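Local coordinates for 3-oxoacyl-[acyl-carrier-protein] synthase (Arabidopsis thaliana, PDB 2IX4) that catalyses the condensation steps of mitochondrial fatty acid synthesis, adding two carbons from malonyl-ACP to a growing acyl chain as a homodimer, at residues 171-176 / 186-191; 216-219 / 223-226. All coordinates share one frame; numbering follows the deposited sequence.

Contact 1: residues 171-176 / 186-191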
loop_
_atom_site.group_PDB
_atom_site.type_symbol
_atom_site.label_atom_id
_atom_site.label_comp_id
_atom_site.label_asym_id
_atom_site.label_seq_id
_atom_site.Cartn_x
_atom_site.Cartn_y
_atom_site.Cartn_z
ATOM N N PRO A 171 7.584 9.971 -9.090
ATOM C CA PRO A 171 6.664 9.429 -8.085
ATOM C C PRO A 171 7.286 8.291 -7.266
ATOM O O PRO A 171 7.811 7.330 -7.832
ATOM C CB PRO A 171 5.492 8.913 -8.924
ATOM C CG PRO A 171 5.504 9.756 -10.145
ATOM C CD PRO A 171 6.952 10.080 -10.418
ATOM N N ASN A 172 7.243 8.440 -5.942
ATOM C CA ASN A 172 7.707 7.429 -4.996
ATOM C C ASN A 172 6.453 6.829 -4.370
ATOM O O ASN A 172 5.800 7.464 -3.540
ATOM C CB ASN A 172 8.617 8.084 -3.943
ATOM C CG ASN A 172 9.168 7.097 -2.911
ATOM O OD1 ASN A 172 8.630 6.012 -2.702
ATOM N ND2 ASN A 172 10.246 7.496 -2.244
ATOM N N HIS A 173 6.130 5.604 -4.776
ATOM C CA HIS A 173 4.789 5.047 -4.601
ATOM C C HIS A 173 4.826 3.573 -4.184
ATOM O O HIS A 173 5.842 2.889 -4.336
ATOM C CB HIS A 173 4.020 5.223 -5.920
ATOM C CG HIS A 173 2.588 4.783 -5.871
ATOM N ND1 HIS A 173 2.155 3.597 -6.426
ATOM C CD2 HIS A 173 1.486 5.386 -5.366
ATOM C CE1 HIS A 173 0.849 3.481 -6.251
ATOM N NE2 HIS A 173 0.420 4.552 -5.611
ATOM N N ALA A 174 3.718 3.100 -3.628
ATOM C CA ALA A 174 3.510 1.680 -3.422
ATOM C C ALA A 174 2.021 1.432 -3.354
ATOM O O ALA A 174 1.302 2.136 -2.645
ATOM C CB ALA A 174 4.195 1.201 -2.149
ATOM N N ALA A 175 1.560 0.456 -4.127
ATOM C CA ALA A 175 0.207 -0.053 -3.983
ATOM C C ALA A 175 0.312 -1.315 -3.147
ATOM O O ALA A 175 1.185 -2.146 -3.386
ATOM C CB ALA A 175 -0.400 -0.351 -5.335
ATOM N N VAL A 176 -0.549 -1.444 -2.144
ATOM C CA VAL A 176 -0.551 -2.641 -1.310
ATOM C C VAL A 176 -1.960 -3.203 -1.261
ATOM O O VAL A 176 -2.870 -2.585 -0.710
ATOM C CB VAL A 176 0.007 -2.384 0.111
ATOM C CG1 VAL A 176 -0.003 -3.667 0.923
ATOM C CG2 VAL A 176 1.429 -1.836 0.034
ATOM N N ILE A 186 2.489 -2.278 -10.452
ATOM C CA ILE A 186 2.835 -2.155 -11.869
ATOM C C ILE A 186 1.764 -1.350 -12.614
ATOM O O ILE A 186 2.080 -0.460 -13.406
ATOM C CB ILE A 186 3.035 -3.556 -12.520
ATOM C CG1 ILE A 186 4.387 -4.147 -12.103
ATOM C CG2 ILE A 186 2.935 -3.481 -14.050
ATOM C CD1 ILE A 186 4.523 -5.649 -12.327
ATOM N N GLY A 187 0.502 -1.661 -12.338
ATOM C CA GLY A 187 -0.620 -0.983 -12.975
ATOM C C GLY A 187 -0.704 0.497 -12.652
ATOM O O GLY A 187 -0.923 1.318 -13.544
ATOM N N ASP A 188 -0.538 0.840 -11.376
ATOM C CA ASP A 188 -0.543 2.237 -10.940
ATOM C C ASP A 188 0.585 3.023 -11.596
ATOM O O ASP A 188 0.393 4.167 -11.993
ATOM C CB ASP A 188 -0.417 2.342 -9.419
ATOM C CG ASP A 188 -1.683 1.922 -8.688
ATOM O OD1 ASP A 188 -2.745 1.772 -9.327
ATOM O OD2 ASP A 188 -1.610 1.759 -7.455
ATOM N N ALA A 189 1.757 2.400 -11.696
ATOM C CA ALA A 189 2.928 3.007 -12.336
ATOM C C ALA A 189 2.684 3.280 -13.822
ATOM O O ALA A 189 3.137 4.296 -14.362
ATOM C CB ALA A 189 4.141 2.115 -12.152
ATOM N N THR A 190 1.973 2.364 -14.471
ATOM C CA THR A 190 1.536 2.529 -15.857
ATOM C C THR A 190 0.632 3.759 -16.011
ATOM O O THR A 190 0.872 4.599 -16.882
ATOM C CB THR A 190 0.828 1.253 -16.358
ATOM O OG1 THR A 190 1.747 0.159 -16.296
ATOM C CG2 THR A 190 0.336 1.408 -17.796
ATOM N N ARG A 191 -0.386 3.867 -15.153
ATOM C CA ARG A 191 -1.280 5.034 -15.138
ATOM C C ARG A 191 -0.522 6.354 -14.986
ATOM O O ARG A 191 -0.884 7.358 -15.602
ATOM C CB ARG A 191 -2.320 4.915 -14.019
ATOM C CG ARG A 191 -3.372 3.840 -14.223
ATOM C CD ARG A 191 -4.491 4.292 -15.159
ATOM N NE ARG A 191 -5.481 3.233 -15.360
ATOM C CZ ARG A 191 -5.346 2.228 -16.223
ATOM N NH1 ARG A 191 -4.263 2.133 -16.988
ATOM N NH2 ARG A 191 -6.303 1.315 -16.324
#
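H173 turns an edge of its imidazole to the carboxylate of D188. H173 CE1 lies 3.2 Å from D188 OD2, and that oxygen sits close to the plane of the ring. The two side chains cross at about a right angle, with ring and carboxylate planes 69° apart. CG of H173 is anti to the backbone N (chi1 -176°), which carries the ring from the strand toward the helix. CB of D188 also meets H173 CE1, at 3.6 Å. The methyl of A175 touches the same carboxylate oxygen, with A175 CB 3.2 Å from D188 OD2. Within its own chain D188 OD2 thus meets a ring C-H and a methyl group side by side.

The contact joins the short, weakly bonded strand 172-173, which pairs in parallel with strand 116-122, to helix 181-195 of the thiolase fold. It lies at the dimer interface, where A174 and V176 make backbone hydrogen bonds to the second subunit. The hydrogen bond to D188 OD2 comes from H173 NE2 of the second subunit, and the pair is repeated with the roles exchanged. H173 ND1 is hydrogen-bonded to S119 OG, so both ring nitrogens are used and the ring's rotation is fixed. D188 OD1 has Y277 OH as its partner. Every touching residue is buried, and the nearby carboxylate would probably polarise the imidazole.

Contact 2: residues 216-219 / 223-226. With 6NA (hexanoic acid), chain C.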
loop_
_atom_site.group_PDB
_atom_site.type_symbol
_atom_site.label_atom_id
_atom_site.label_comp_id
_atom_site.label_asym_id
_atom_site.label_seq_id
_atom_site.Cartn_x
_atom_site.Cartn_y
_atom_site.Cartn_z
ATOM N N ALA A 216 2.066 -19.817 10.777
ATOM C CA ALA A 216 1.007 -20.112 11.750
ATOM C C ALA A 216 -0.274 -19.335 11.466
ATOM O O ALA A 216 -1.378 -19.857 11.645
ATOM C CB ALA A 216 1.484 -19.834 13.167
ATOM N N GLY A 217 -0.119 -18.085 11.034
ATOM C CA GLY A 217 -1.249 -17.218 10.707
ATOM C C GLY A 217 -2.037 -17.717 9.511
ATOM O O GLY A 217 -3.255 -17.854 9.581
ATOM N N PHE A 218 -1.339 -17.988 8.409
ATOM C CA PHE A 218 -1.975 -18.540 7.212
ATOM C C PHE A 218 -2.522 -19.958 7.411
ATOM O O PHE A 218 -3.510 -20.337 6.775
ATOM C CB PHE A 218 -1.027 -18.497 6.013
ATOM C CG PHE A 218 -0.926 -17.146 5.360
ATOM C CD1 PHE A 218 -2.005 -16.614 4.653
ATOM C CD2 PHE A 218 0.251 -16.411 5.435
ATOM C CE1 PHE A 218 -1.910 -15.366 4.039
ATOM C CE2 PHE A 218 0.358 -15.163 4.826
ATOM C CZ PHE A 218 -0.727 -14.642 4.129
ATOM N N SER A 219 -1.882 -20.734 8.286
ATOM C CA SER A 219 -2.389 -22.062 8.651
ATOM C C SER A 219 -3.704 -21.976 9.421
ATOM O O SER A 219 -4.557 -22.859 9.297
ATOM C CB SER A 219 -1.367 -22.836 9.484
ATOM O OG SER A 219 -0.229 -23.183 8.718
ATOM N N ALA A 223 -5.478 -21.643 4.853
ATOM C CA ALA A 223 -5.122 -21.245 3.501
ATOM C C ALA A 223 -3.966 -22.065 2.926
ATOM O O ALA A 223 -3.751 -22.060 1.711
ATOM C CB ALA A 223 -4.786 -19.756 3.466
ATOM N N LEU A 224 -3.238 -22.765 3.797
ATOM C CA LEU A 224 -2.005 -23.460 3.404
ATOM C C LEU A 224 -2.153 -24.964 3.192
ATOM O O LEU A 224 -2.992 -25.617 3.818
ATOM C CB LEU A 224 -0.883 -23.194 4.417
ATOM C CG LEU A 224 -0.410 -21.756 4.657
ATOM C CD1 LEU A 224 0.823 -21.730 5.549
ATOM C CD2 LEU A 224 -0.129 -21.026 3.353
ATOM N N SER A 225 -1.314 -25.496 2.304
ATOM C CA SER A 225 -1.188 -26.934 2.073
ATOM C C SER A 225 -0.610 -27.627 3.309
ATOM O O SER A 225 0.370 -27.150 3.882
ATOM C CB SER A 225 -0.274 -27.176 0.870
ATOM O OG SER A 225 -0.014 -28.554 0.682
ATOM N N THR A 226 -1.210 -28.747 3.715
ATOM C CA THR A 226 -0.772 -29.468 4.919
ATOM C C THR A 226 -0.493 -30.967 4.724
ATOM O O THR A 226 0.321 -31.543 5.450
ATOM C CB THR A 226 -1.779 -29.314 6.096
ATOM O OG1 THR A 226 -2.967 -30.066 5.824
ATOM C CG2 THR A 226 -2.138 -27.848 6.337
HETATM C CA 6NA C . -3.001 -13.343 1.126
HETATM C C 6NA C . -3.106 -12.884 -0.310
HETATM O O 6NA C . -4.109 -12.312 -0.706
HETATM C CB 6NA C . -2.582 -12.164 1.997
HETATM C CG 6NA C . -1.065 -11.988 1.997
HETATM C CD 6NA C . -0.685 -10.532 1.796
HETATM C C6 6NA C . 0.566 -10.409 0.958
#
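A223 N gives a hydrogen bond of 3.0 Å to F218 O, with an N-H...O angle of 164°. It ties the loop back to the last turns of helix 212-220. The methyl of A223 lies near the F218 ring, with A223 CB 4.4 Å from F218 CD1.

L224 follows and points its side chain at the helix. Its CG rests 3.6 Å from F218 CB, at the root of the aromatic side chain. Both methyls of L224 lie against F218 CB, and L224 CD1 also reaches S219 OG, 3.6 Å away. The S219 hydroxyl has its polar partner in V215 O, one turn back in the helix. S225 OG is hydrogen-bonded to D244 OD1, and T226 N to D244 OD2.

F218 leads its ring away from the loop toward the hexanoic acid. F218 CG is anti to the carbonyl carbon (chi1 -79°), which sends the ring past L224 to the ligand. F218 CZ comes within 3.4 Å of 6NA CG, and the ligand carbons meet the ring at its edge. I150 of the second subunit also packs on F218. The end of a helix and its following loop pack together here, with F218 lining the acyl pocket of a beta-ketoacyl-ACP synthase.

Contact 1 and contact 2 follow one another along the chain, and both belong to the N-terminal beta-ketoacyl synthase region. Their centres are 30 Å apart, on opposite sides of the chain's centre. Their nearest atoms are about 11 Å apart, so they do not touch. Both reach the second subunit, but they stand differently to the active site. In contact 2 the F218 side chain is about 6 Å from that of C179, the probable active-site cysteine. The L224 side chain is about 7 Å from that of H359, a probable active-site histidine. Contact 1 lies away from the active site, with the A175 side chain about 12 Å from a bound hexanoic acid.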